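Local coordinates for protein cysteine desulfurase (Thermococcus onnurineus, PDB 5B87) that probably catalyses the pyridoxal 5'-phosphate-dependent transfer of sulfur from L-cysteine to a sulfur carrier, releasing L-alanine, at residues D125-T130 / A175-V180; E153-D158 / S166-K171; G204-V209 / A227-F232. One frame throughout, in Å; residues are numbered along the deposited sequence.

Interaction 1: D125-T130 / A175-V180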
ATOM      1  N   ASP B 125     -18.452 -23.506 -11.731  1.00 52.67           N
ATOM      2  CA  ASP B 125     -17.245 -23.196 -12.457  1.00 55.31           C
ATOM      3  C   ASP B 125     -16.054 -23.737 -11.709  1.00 47.91           C
ATOM      4  O   ASP B 125     -16.167 -24.118 -10.568  1.00 46.10           O
ATOM      5  CB  ASP B 125     -17.157 -21.715 -12.781  1.00 57.02           C
ATOM      6  CG  ASP B 125     -17.926 -21.361 -14.025  1.00 62.30           C
ATOM      7  OD1 ASP B 125     -18.238 -22.265 -14.791  1.00 64.21           O
ATOM      8  OD2 ASP B 125     -18.212 -20.190 -14.258  1.00 60.41           O
ATOM      9  N   LYS B 126     -14.925 -23.804 -12.371  1.00 42.73           N
ATOM     10  CA  LYS B 126     -13.763 -24.391 -11.761  1.00 44.69           C
ATOM     11  C   LYS B 126     -12.479 -23.608 -11.791  1.00 45.03           C
ATOM     12  O   LYS B 126     -12.048 -23.150 -12.808  1.00 42.71           O
ATOM     13  CB  LYS B 126     -13.531 -25.730 -12.398  1.00 44.57           C
ATOM     14  CG  LYS B 126     -12.330 -26.457 -11.892  1.00 48.79           C
ATOM     15  CD  LYS B 126     -11.552 -26.995 -13.053  1.00 46.95           C
ATOM     16  CE  LYS B 126     -11.758 -28.463 -13.215  1.00 48.58           C
ATOM     17  NZ  LYS B 126     -11.473 -28.859 -14.597  1.00 48.00           N
ATOM     18  N   ILE B 127     -11.884 -23.480 -10.626  1.00 41.71           N
ATOM     19  CA  ILE B 127     -10.639 -22.811 -10.457  1.00 44.19           C
ATOM     20  C   ILE B 127      -9.687 -23.914 -10.181  1.00 43.74           C
ATOM     21  O   ILE B 127      -9.985 -24.783  -9.375  1.00 46.96           O
ATOM     22  CB  ILE B 127     -10.681 -21.832  -9.274  1.00 43.14           C
ATOM     23  CG1 ILE B 127     -11.622 -20.691  -9.598  1.00 41.61           C
ATOM     24  CG2 ILE B 127      -9.322 -21.193  -9.029  1.00 41.82           C
ATOM     25  CD1 ILE B 127     -11.884 -19.812  -8.404  1.00 47.66           C
ATOM     26  N   VAL B 128      -8.556 -23.896 -10.872  1.00 44.04           N
ATOM     27  CA  VAL B 128      -7.473 -24.779 -10.487  1.00 47.15           C
ATOM     28  C   VAL B 128      -6.169 -24.050 -10.096  1.00 47.40           C
ATOM     29  O   VAL B 128      -5.731 -23.087 -10.745  1.00 44.06           O
ATOM     30  CB  VAL B 128      -7.239 -25.918 -11.484  1.00 47.98           C
ATOM     31  CG1 VAL B 128      -8.233 -25.904 -12.632  1.00 56.73           C
ATOM     32  CG2 VAL B 128      -5.805 -25.986 -11.973  1.00 49.09           C
ATOM     33  N   THR B 129      -5.568 -24.567  -9.028  1.00 39.21           N
ATOM     34  CA  THR B 129      -4.328 -24.088  -8.501  1.00 42.53           C
ATOM     35  C   THR B 129      -3.373 -25.282  -8.185  1.00 44.29           C
ATOM     36  O   THR B 129      -3.668 -26.440  -8.505  1.00 38.07           O
ATOM     37  CB  THR B 129      -4.587 -23.166  -7.303  1.00 41.63           C
ATOM     38  OG1 THR B 129      -3.386 -22.435  -7.052  1.00 50.91           O
ATOM     39  CG2 THR B 129      -4.994 -23.930  -6.028  1.00 43.05           C
ATOM     40  N   THR B 130      -2.260 -24.979  -7.558  1.00 41.69           N
ATOM     41  CA  THR B 130      -1.333 -26.000  -7.178  1.00 37.90           C
ATOM     42  C   THR B 130      -1.574 -26.273  -5.720  1.00 36.65           C
ATOM     43  O   THR B 130      -2.194 -25.484  -5.059  1.00 39.61           O
ATOM     44  CB  THR B 130       0.133 -25.630  -7.460  1.00 33.19           C
ATOM     45  OG1 THR B 130       0.733 -25.040  -6.318  1.00 36.20           O
ATOM     46  CG2 THR B 130       0.245 -24.694  -8.592  1.00 36.95           C
ATOM     47  N   ALA B 175     -11.329 -25.546 -17.064  1.00 49.04           N
ATOM     48  CA  ALA B 175     -11.149 -24.516 -16.068  1.00 49.95           C
ATOM     49  C   ALA B 175     -11.408 -23.117 -16.553  1.00 45.38           C
ATOM     50  O   ALA B 175     -11.065 -22.730 -17.648  1.00 42.28           O
ATOM     51  CB  ALA B 175      -9.787 -24.613 -15.405  1.00 48.48           C
ATOM     52  N   LYS B 176     -12.032 -22.370 -15.678  1.00 43.09           N
ATOM     53  CA  LYS B 176     -12.344 -21.002 -15.913  1.00 48.87           C
ATOM     54  C   LYS B 176     -11.117 -20.147 -15.622  1.00 41.61           C
ATOM     55  O   LYS B 176     -10.823 -19.215 -16.317  1.00 41.78           O
ATOM     56  CB  LYS B 176     -13.495 -20.621 -14.995  1.00 51.44           C
ATOM     57  CG  LYS B 176     -14.120 -19.281 -15.253  1.00 57.75           C
ATOM     58  CD  LYS B 176     -14.695 -19.200 -16.631  1.00 67.26           C
ATOM     59  CE  LYS B 176     -16.079 -18.605 -16.622  1.00 71.71           C
ATOM     60  NZ  LYS B 176     -16.108 -17.444 -17.536  1.00 74.77           N
ATOM     61  N   LEU B 177     -10.412 -20.499 -14.578  1.00 37.79           N
ATOM     62  CA  LEU B 177      -9.218 -19.770 -14.115  1.00 42.81           C
ATOM     63  C   LEU B 177      -8.182 -20.723 -13.530  1.00 39.60           C
ATOM     64  O   LEU B 177      -8.524 -21.675 -12.839  1.00 46.07           O
ATOM     65  CB  LEU B 177      -9.630 -18.733 -13.069  1.00 42.61           C
ATOM     66  CG  LEU B 177      -8.543 -17.749 -12.631  1.00 44.11           C
ATOM     67  CD1 LEU B 177      -9.147 -16.382 -12.352  1.00 49.00           C
ATOM     68  CD2 LEU B 177      -7.825 -18.216 -11.389  1.00 44.17           C
ATOM     69  N   VAL B 178      -6.925 -20.474 -13.843  1.00 41.07           N
ATOM     70  CA  VAL B 178      -5.797 -21.196 -13.253  1.00 43.42           C
ATOM     71  C   VAL B 178      -4.851 -20.204 -12.553  1.00 40.48           C
ATOM     72  O   VAL B 178      -4.486 -19.210 -13.126  1.00 38.09           O
ATOM     73  CB  VAL B 178      -5.047 -21.958 -14.332  1.00 43.19           C
ATOM     74  CG1 VAL B 178      -3.932 -22.787 -13.729  1.00 45.87           C
ATOM     75  CG2 VAL B 178      -6.013 -22.847 -15.078  1.00 48.47           C
ATOM     76  N   ALA B 179      -4.489 -20.488 -11.320  1.00 42.38           N
ATOM     77  CA  ALA B 179      -3.694 -19.589 -10.495  1.00 43.95           C
ATOM     78  C   ALA B 179      -2.519 -20.434 -10.006  1.00 46.94           C
ATOM     79  O   ALA B 179      -2.746 -21.478  -9.370  1.00 42.23           O
ATOM     80  CB  ALA B 179      -4.507 -19.057  -9.324  1.00 41.57           C
ATOM     81  N   VAL B 180      -1.287 -20.031 -10.367  1.00 40.59           N
ATOM     82  CA  VAL B 180      -0.109 -20.753  -9.946  1.00 42.07           C
ATOM     83  C   VAL B 180       1.050 -19.864  -9.568  1.00 38.06           C
ATOM     84  O   VAL B 180       1.335 -18.874 -10.211  1.00 35.41           O
ATOM     85  CB  VAL B 180       0.429 -21.768 -10.983  1.00 46.31           C
ATOM     86  CG1 VAL B 180      -0.623 -22.848 -11.299  1.00 54.71           C
ATOM     87  CG2 VAL B 180       0.912 -21.084 -12.258  1.00 46.57           C
TER
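The carbonyl oxygen Ala179 O takes the hydroxyl of Thr129 through OG1 at 2.6 Å, with the donor tilted 35° from the carbonyl plane, and it also receives a CA-H from Thr129. Chi1 of -164° turns OG1 anti to the backbone N and swings it across to the neighbouring strand. A threonine probably suits this strand end, since its hydroxyl supplies the donor that Thr130 N, 4.0 Å from Ala179 O and not bonded to it, does not. Farther back the pairing is regular and parallel: Val128 gives its N to Leu177 O and takes Ala179 N on its own O at 2.9 Å, while Lys126 O accepts Lys176 N. Ile127 and Leu177 lie side by side on one face, CG2 to CD2 4.1 Å, and Trp141 of helix 139-148 packs on Leu177. On the other face Val128 sits beside Val178 and presses CG1 on Ala175 CB. Asp125 OD2 lies 3.6 Å from Lys176 CE, but its hydrogen bond is to Lys122 N; Lys126 NZ reaches Lys171 O. Main-chain polar groups thus bond between the strands, while apolar side chains pack on both faces.

Interaction 2: E153-D158 / S166-K171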
ATOM      1  N   GLU B 153     -10.005 -27.135  -7.533  1.00 45.38           N
ATOM      2  CA  GLU B 153      -9.223 -28.360  -7.716  1.00 56.45           C
ATOM      3  C   GLU B 153      -7.700 -28.102  -7.798  1.00 53.11           C
ATOM      4  O   GLU B 153      -7.236 -27.146  -8.366  1.00 45.74           O
ATOM      5  CB  GLU B 153      -9.728 -29.109  -8.947  1.00 58.75           C
ATOM      6  CG  GLU B 153     -11.122 -29.713  -8.704  1.00 68.59           C
ATOM      7  CD  GLU B 153     -11.775 -30.329  -9.941  1.00 72.05           C
ATOM      8  OE1 GLU B 153     -11.041 -30.903 -10.783  1.00 66.70           O
ATOM      9  OE2 GLU B 153     -13.033 -30.257 -10.038  1.00 74.29           O
ATOM     10  N   PHE B 154      -6.948 -28.989  -7.191  1.00 51.67           N
ATOM     11  CA  PHE B 154      -5.539 -28.833  -7.076  1.00 52.07           C
ATOM     12  C   PHE B 154      -4.884 -29.804  -7.987  1.00 49.46           C
ATOM     13  O   PHE B 154      -5.170 -31.000  -7.885  1.00 44.77           O
ATOM     14  CB  PHE B 154      -5.134 -29.106  -5.651  1.00 54.16           C
ATOM     15  CG  PHE B 154      -5.850 -28.237  -4.690  1.00 56.89           C
ATOM     16  CD1 PHE B 154      -5.374 -26.955  -4.437  1.00 49.97           C
ATOM     17  CD2 PHE B 154      -7.048 -28.658  -4.113  1.00 51.98           C
ATOM     18  CE1 PHE B 154      -6.030 -26.130  -3.561  1.00 51.87           C
ATOM     19  CE2 PHE B 154      -7.729 -27.830  -3.255  1.00 51.44           C
ATOM     20  CZ  PHE B 154      -7.223 -26.557  -2.986  1.00 57.04           C
ATOM     21  N   ILE B 155      -3.994 -29.331  -8.844  1.00 44.34           N
ATOM     22  CA  ILE B 155      -3.281 -30.227  -9.704  1.00 44.75           C
ATOM     23  C   ILE B 155      -2.400 -31.022  -8.773  1.00 43.34           C
ATOM     24  O   ILE B 155      -2.061 -30.569  -7.714  1.00 51.13           O
ATOM     25  CB  ILE B 155      -2.546 -29.562 -10.919  1.00 44.68           C
ATOM     26  CG1 ILE B 155      -1.042 -29.679 -10.863  1.00 52.40           C
ATOM     27  CG2 ILE B 155      -2.953 -28.134 -11.181  1.00 41.99           C
ATOM     28  CD1 ILE B 155      -0.549 -30.842 -11.666  1.00 61.68           C
ATOM     29  N   GLU B 156      -2.063 -32.222  -9.189  1.00 40.54           N
ATOM     30  CA  GLU B 156      -1.246 -33.129  -8.413  1.00 49.00           C
ATOM     31  C   GLU B 156       0.256 -32.973  -8.545  1.00 42.38           C
ATOM     32  O   GLU B 156       0.746 -32.586  -9.563  1.00 41.18           O
ATOM     33  CB  GLU B 156      -1.555 -34.543  -8.847  1.00 52.22           C
ATOM     34  CG  GLU B 156      -2.407 -35.333  -7.913  1.00 57.92           C
ATOM     35  CD  GLU B 156      -2.819 -36.632  -8.536  1.00 64.99           C
ATOM     36  OE1 GLU B 156      -4.026 -36.882  -8.644  1.00 66.52           O
ATOM     37  OE2 GLU B 156      -1.936 -37.379  -8.957  1.00 58.04           O
ATOM     38  N   GLY B 157       0.959 -33.321  -7.489  1.00 39.62           N
ATOM     39  CA  GLY B 157       2.396 -33.293  -7.449  1.00 39.84           C
ATOM     40  C   GLY B 157       3.003 -34.088  -6.311  1.00 40.09           C
ATOM     41  O   GLY B 157       2.330 -34.458  -5.399  1.00 35.15           O
ATOM     42  N   ASP B 158       4.305 -34.331  -6.384  1.00 46.10           N
ATOM     43  CA  ASP B 158       5.029 -35.056  -5.352  1.00 47.83           C
ATOM     44  C   ASP B 158       5.441 -34.152  -4.190  1.00 46.95           C
ATOM     45  O   ASP B 158       5.122 -32.949  -4.150  1.00 42.62           O
ATOM     46  CB  ASP B 158       6.207 -35.817  -5.973  1.00 49.35           C
ATOM     47  CG  ASP B 158       7.313 -34.908  -6.465  1.00 58.44           C
ATOM     48  OD1 ASP B 158       7.490 -33.797  -5.926  1.00 58.63           O
ATOM     49  OD2 ASP B 158       8.018 -35.324  -7.402  1.00 61.65           O
ATOM     50  N   SER B 166       0.827 -34.181 -16.565  1.00 50.13           N
ATOM     51  CA  SER B 166      -0.290 -34.915 -17.214  1.00 47.61           C
ATOM     52  C   SER B 166      -1.603 -34.670 -16.517  1.00 47.01           C
ATOM     53  O   SER B 166      -2.644 -34.518 -17.160  1.00 48.37           O
ATOM     54  CB  SER B 166      -0.033 -36.422 -17.285  1.00 48.48           C
ATOM     55  OG  SER B 166       0.549 -36.693 -18.534  1.00 47.08           O
ATOM     56  N   ASP B 167      -1.537 -34.640 -15.194  1.00 45.73           N
ATOM     57  CA  ASP B 167      -2.666 -34.301 -14.376  1.00 44.31           C
ATOM     58  C   ASP B 167      -3.085 -32.832 -14.550  1.00 50.35           C
ATOM     59  O   ASP B 167      -4.285 -32.502 -14.471  1.00 45.77           O
ATOM     60  CB  ASP B 167      -2.355 -34.572 -12.920  1.00 43.43           C
ATOM     61  CG  ASP B 167      -3.593 -34.568 -12.090  1.00 50.20           C
ATOM     62  OD1 ASP B 167      -4.400 -35.490 -12.282  1.00 55.27           O
ATOM     63  OD2 ASP B 167      -3.799 -33.633 -11.297  1.00 56.24           O
ATOM     64  N   ALA B 168      -2.088 -31.960 -14.749  1.00 47.75           N
ATOM     65  CA  ALA B 168      -2.348 -30.565 -15.063  1.00 46.13           C
ATOM     66  C   ALA B 168      -3.216 -30.431 -16.304  1.00 39.68           C
ATOM     67  O   ALA B 168      -4.118 -29.627 -16.310  1.00 42.59           O
ATOM     68  CB  ALA B 168      -1.033 -29.780 -15.253  1.00 45.06           C
ATOM     69  N   GLU B 169      -2.950 -31.217 -17.339  1.00 43.99           N
ATOM     70  CA  GLU B 169      -3.709 -31.115 -18.616  1.00 46.60           C
ATOM     71  C   GLU B 169      -5.152 -31.490 -18.453  1.00 46.52           C
ATOM     72  O   GLU B 169      -6.025 -30.809 -18.997  1.00 48.05           O
ATOM     73  CB  GLU B 169      -3.124 -31.982 -19.705  1.00 48.41           C
ATOM     74  CG  GLU B 169      -1.734 -31.567 -20.112  1.00 55.36           C
ATOM     75  CD  GLU B 169      -1.266 -32.306 -21.340  1.00 62.40           C
ATOM     76  OE1 GLU B 169      -0.209 -32.964 -21.264  1.00 66.59           O
ATOM     77  OE2 GLU B 169      -1.974 -32.237 -22.368  1.00 70.83           O
ATOM     78  N   LYS B 170      -5.406 -32.525 -17.658  1.00 46.49           N
ATOM     79  CA  LYS B 170      -6.787 -32.920 -17.316  1.00 45.61           C
ATOM     80  C   LYS B 170      -7.488 -31.905 -16.451  1.00 47.40           C
ATOM     81  O   LYS B 170      -8.697 -31.619 -16.651  1.00 42.73           O
ATOM     82  CB  LYS B 170      -6.840 -34.256 -16.552  1.00 47.86           C
ATOM     83  CG  LYS B 170      -6.434 -35.497 -17.331  1.00 52.01           C
ATOM     84  CD  LYS B 170      -6.887 -36.749 -16.574  1.00 52.74           C
ATOM     85  CE  LYS B 170      -5.916 -37.130 -15.452  1.00 53.78           C
ATOM     86  NZ  LYS B 170      -6.558 -37.706 -14.223  1.00 58.53           N
ATOM     87  N   LYS B 171      -6.776 -31.369 -15.457  1.00 50.83           N
ATOM     88  CA  LYS B 171      -7.456 -30.424 -14.538  1.00 51.74           C
ATOM     89  C   LYS B 171      -7.782 -29.086 -15.214  1.00 46.35           C
ATOM     90  O   LYS B 171      -8.816 -28.469 -14.944  1.00 44.56           O
ATOM     91  CB  LYS B 171      -6.687 -30.272 -13.233  1.00 52.75           C
ATOM     92  CG  LYS B 171      -6.598 -31.590 -12.478  1.00 54.65           C
ATOM     93  CD  LYS B 171      -7.141 -31.477 -11.065  1.00 58.22           C
ATOM     94  CE  LYS B 171      -7.273 -32.833 -10.405  1.00 56.03           C
ATOM     95  NZ  LYS B 171      -6.030 -33.206  -9.718  1.00 57.18           N
TER
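Lys171 reaches from helix 165-172 to the end of strand 151-154, and its CB already points at that strand. Chi1 of -62° places CG beside the helix backbone N, anti to the carbonyl carbon, and a bend at chi2 then lays the chain over the strand. CD comes within 4.0 Å of Glu153 OE1 and lies near Glu153 CB, a van der Waals approach, the charged ends being too far apart for a salt bridge. CE lies 3.8 Å from Phe154 O. A second bend, at chi4, brings the ammonium NZ to its two acceptors: Phe154 O at 3.0 Å, approached 32° out of the carbonyl plane, and Asp167 OD2 at 2.8 Å, one helical turn back. The lysine suits this place because it is long enough to cross and can give more than one N-H.

Strand 151-154 is the outermost strand of the main sheet within this chain, and helix 165-172 carries the chain back over strand 126-129 to parallel strand 177-181, a beta-alpha-beta crossover. Asp167, near the helix start, ties it to the chain after the strand: OD2 offers the syn lone pair to Lys171 and, on the anti side, receives Glu156 N at 3.1 Å from out of the carboxylate plane. Two donors thus hold the carboxylate's rotation. The carboxylate of Glu156 stacks on that of Asp167, planes 27° apart, a probably unfavourable pairing that Lys171, and Lys170 through a long salt bridge to Asp167 OD1, may offset. Beside this polar cluster Ile155 sends CD1 against Ala168, 3.8 Å from its CB; the small alanine lets the chain just after the strand approach the helix. Phe154 turns away and packs on Leu272 of the second subunit.

Interaction 3: G204-V209 / A227-F232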
ATOM      1  N   GLY B 204      -8.508 -22.065 -22.973  1.00 44.27           N
ATOM      2  CA  GLY B 204      -9.309 -20.872 -22.743  1.00 43.45           C
ATOM      3  C   GLY B 204      -9.532 -20.558 -21.271  1.00 49.70           C
ATOM      4  O   GLY B 204     -10.552 -19.979 -20.900  1.00 52.57           O
ATOM      5  N   ALA B 205      -8.553 -20.864 -20.447  1.00 48.74           N
ATOM      6  CA  ALA B 205      -8.620 -20.559 -19.042  1.00 48.09           C
ATOM      7  C   ALA B 205      -7.780 -19.337 -18.730  1.00 49.58           C
ATOM      8  O   ALA B 205      -6.717 -19.174 -19.289  1.00 48.06           O
ATOM      9  CB  ALA B 205      -8.096 -21.725 -18.254  1.00 45.43           C
ATOM     10  N   ILE B 206      -8.249 -18.485 -17.830  1.00 49.69           N
ATOM     11  CA  ILE B 206      -7.454 -17.336 -17.472  1.00 44.45           C
ATOM     12  C   ILE B 206      -6.304 -17.812 -16.583  1.00 44.84           C
ATOM     13  O   ILE B 206      -6.489 -18.624 -15.708  1.00 40.03           O
ATOM     14  CB  ILE B 206      -8.245 -16.114 -16.977  1.00 45.47           C
ATOM     15  CG1 ILE B 206      -8.140 -15.932 -15.492  1.00 50.56           C
ATOM     16  CG2 ILE B 206      -9.693 -16.158 -17.377  1.00 45.38           C
ATOM     17  CD1 ILE B 206      -8.034 -14.493 -15.133  1.00 52.02           C
ATOM     18  N   PHE B 207      -5.124 -17.288 -16.857  1.00 36.34           N
ATOM     19  CA  PHE B 207      -3.917 -17.663 -16.184  1.00 35.68           C
ATOM     20  C   PHE B 207      -3.313 -16.565 -15.327  1.00 34.84           C
ATOM     21  O   PHE B 207      -2.952 -15.545 -15.811  1.00 36.62           O
ATOM     22  CB  PHE B 207      -2.954 -18.141 -17.249  1.00 38.08           C
ATOM     23  CG  PHE B 207      -1.792 -18.907 -16.741  1.00 41.55           C
ATOM     24  CD1 PHE B 207      -1.953 -19.991 -15.923  1.00 40.13           C
ATOM     25  CD2 PHE B 207      -0.531 -18.548 -17.117  1.00 38.83           C
ATOM     26  CE1 PHE B 207      -0.865 -20.686 -15.487  1.00 37.85           C
ATOM     27  CE2 PHE B 207       0.554 -19.233 -16.673  1.00 35.32           C
ATOM     28  CZ  PHE B 207       0.391 -20.305 -15.866  1.00 37.30           C
ATOM     29  N   VAL B 208      -3.231 -16.808 -14.038  1.00 34.55           N
ATOM     30  CA  VAL B 208      -2.679 -15.916 -13.097  1.00 34.83           C
ATOM     31  C   VAL B 208      -1.442 -16.560 -12.473  1.00 38.19           C
ATOM     32  O   VAL B 208      -1.481 -17.724 -12.022  1.00 36.67           O
ATOM     33  CB  VAL B 208      -3.694 -15.333 -12.061  1.00 41.06           C
ATOM     34  CG1 VAL B 208      -5.120 -15.774 -12.262  1.00 42.89           C
ATOM     35  CG2 VAL B 208      -3.230 -15.404 -10.626  1.00 41.19           C
ATOM     36  N   VAL B 209      -0.382 -15.764 -12.406  1.00 28.39           N
ATOM     37  CA  VAL B 209       0.909 -16.180 -11.858  1.00 33.54           C
ATOM     38  C   VAL B 209       1.304 -15.372 -10.615  1.00 33.26           C
ATOM     39  O   VAL B 209       1.247 -14.110 -10.603  1.00 28.29           O
ATOM     40  CB  VAL B 209       2.014 -16.045 -12.922  1.00 32.49           C
ATOM     41  CG1 VAL B 209       3.306 -16.660 -12.426  1.00 32.07           C
ATOM     42  CG2 VAL B 209       1.561 -16.720 -14.210  1.00 28.81           C
ATOM     43  N   ALA B 227       0.827 -15.149 -19.299  1.00 35.70           N
ATOM     44  CA  ALA B 227       0.058 -14.639 -18.194  1.00 33.79           C
ATOM     45  C   ALA B 227      -1.046 -13.654 -18.548  1.00 33.92           C
ATOM     46  O   ALA B 227      -0.868 -12.832 -19.388  1.00 35.49           O
ATOM     47  CB  ALA B 227       0.992 -14.026 -17.175  1.00 31.76           C
ATOM     48  N   ASP B 228      -2.176 -13.754 -17.870  1.00 35.19           N
ATOM     49  CA  ASP B 228      -3.296 -12.838 -18.031  1.00 36.47           C
ATOM     50  C   ASP B 228      -3.176 -11.850 -16.894  1.00 35.42           C
ATOM     51  O   ASP B 228      -3.381 -10.684 -17.054  1.00 35.85           O
ATOM     52  CB  ASP B 228      -4.605 -13.564 -18.035  1.00 38.11           C
ATOM     53  CG  ASP B 228      -4.740 -14.443 -19.213  1.00 43.83           C
ATOM     54  OD1 ASP B 228      -4.412 -13.997 -20.299  1.00 38.09           O
ATOM     55  OD2 ASP B 228      -5.121 -15.594 -19.047  1.00 43.77           O
ATOM     56  N   PHE B 229      -2.803 -12.353 -15.741  1.00 34.33           N
ATOM     57  CA  PHE B 229      -2.468 -11.527 -14.605  1.00 36.18           C
ATOM     58  C   PHE B 229      -1.213 -12.104 -13.979  1.00 36.69           C
ATOM     59  O   PHE B 229      -0.957 -13.287 -14.083  1.00 34.51           O
ATOM     60  CB  PHE B 229      -3.589 -11.501 -13.551  1.00 38.13           C
ATOM     61  CG  PHE B 229      -4.918 -11.039 -14.059  1.00 37.63           C
ATOM     62  CD1 PHE B 229      -5.715 -11.880 -14.858  1.00 38.60           C
ATOM     63  CD2 PHE B 229      -5.428  -9.816 -13.671  1.00 36.91           C
ATOM     64  CE1 PHE B 229      -6.951 -11.457 -15.300  1.00 40.22           C
ATOM     65  CE2 PHE B 229      -6.680  -9.388 -14.092  1.00 38.83           C
ATOM     66  CZ  PHE B 229      -7.435 -10.204 -14.926  1.00 43.39           C
ATOM     67  N   LEU B 230      -0.452 -11.249 -13.329  1.00 33.92           N
ATOM     68  CA  LEU B 230       0.761 -11.622 -12.641  1.00 32.93           C
ATOM     69  C   LEU B 230       0.985 -10.676 -11.489  1.00 29.16           C
ATOM     70  O   LEU B 230       0.744  -9.517 -11.612  1.00 31.78           O
ATOM     71  CB  LEU B 230       1.955 -11.623 -13.587  1.00 29.13           C
ATOM     72  CG  LEU B 230       3.284 -12.099 -13.036  1.00 30.33           C
ATOM     73  CD1 LEU B 230       4.113 -12.747 -14.123  1.00 28.45           C
ATOM     74  CD2 LEU B 230       4.053 -10.980 -12.369  1.00 31.40           C
ATOM     75  N   ALA B 231       1.442 -11.194 -10.370  1.00 28.31           N
ATOM     76  CA  ALA B 231       1.685 -10.390  -9.197  1.00 24.86           C
ATOM     77  C   ALA B 231       3.012 -10.599  -8.526  1.00 28.65           C
ATOM     78  O   ALA B 231       3.468 -11.699  -8.418  1.00 31.67           O
ATOM     79  CB  ALA B 231       0.600 -10.612  -8.184  1.00 24.03           C
ATOM     80  N   PHE B 232       3.625  -9.527  -8.061  1.00 28.43           N
ATOM     81  CA  PHE B 232       4.859  -9.659  -7.268  1.00 27.45           C
ATOM     82  C   PHE B 232       5.032  -8.506  -6.294  1.00 26.82           C
ATOM     83  O   PHE B 232       4.309  -7.482  -6.348  1.00 28.56           O
ATOM     84  CB  PHE B 232       6.084  -9.864  -8.187  1.00 28.36           C
ATOM     85  CG  PHE B 232       6.576  -8.608  -8.882  1.00 27.98           C
ATOM     86  CD1 PHE B 232       7.421  -7.714  -8.237  1.00 28.99           C
ATOM     87  CD2 PHE B 232       6.229  -8.347 -10.207  1.00 27.14           C
ATOM     88  CE1 PHE B 232       7.886  -6.565  -8.906  1.00 28.78           C
ATOM     89  CE2 PHE B 232       6.698  -7.217 -10.870  1.00 26.22           C
ATOM     90  CZ  PHE B 232       7.521  -6.321 -10.224  1.00 25.58           C
TER
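Val209 lies against Leu230, its CB 4.1 Å from Leu230 CD1, while its CG2 rests 4.0 Å from Ala227 CB. Chi1 of -172° sets CG1 anti to the backbone N and leaves CG2 facing Ala227, whose single methyl is small enough to lie beside the branch. On the other face Val208 pairs with Phe229, and Ile206 CD1 meets the Phe229 ring obliquely at CE1. The strands are parallel: Val209 N bonds Phe229 O, and Ala231 N bonds Val209 O at 2.9 Å, two residues before cofactor-binding Ser233. At their start, Phe207 O accepts two amides, Asp228 N at 2.8 Å and Phe229 N at 3.2 Å. Aspartate suits position 228 because its two oxygens serve two partners at once: OD2 receives Phe207 N at 2.8 Å, nearly straight (169°) and on the anti side, while OD1 forms a salt bridge with Arg250. With an alanine at Asp228, Phe207 N would probably be left without this acceptor and Arg250 without this salt-bridge partner. Strand 177-181 flanks 206-210, antiparallel strand 245-249 flanks 229-233, and helix 106-117 lies over the Phe229 face, where Phe229 touches Val113 and Leu117.

In the fold
All three contacts involve one mixed seven-stranded sheet. Interactions 1 and 3 are buried parallel strand pairs of its interior, about 10 Å apart between centres, joined by the direct pairing of strands 177-181 and 206-210; backbone bonds and apolar packing dominate both, with one buried aspartate in interaction 3, and both run toward the cofactor. Interaction 2 sits at the sheet's outermost strand and is partly solvent-exposed; there side-chain bonds from Lys171 and Asp167 join a helix to the main chain at the strand's end. It lies within the loop that interaction 1 closes, and Thr129 O with Ile155 N ties the two together. Interactions 2 and 3 do not touch; their nearest atoms are about 8 Å apart. Only interaction 2 also reaches the second subunit.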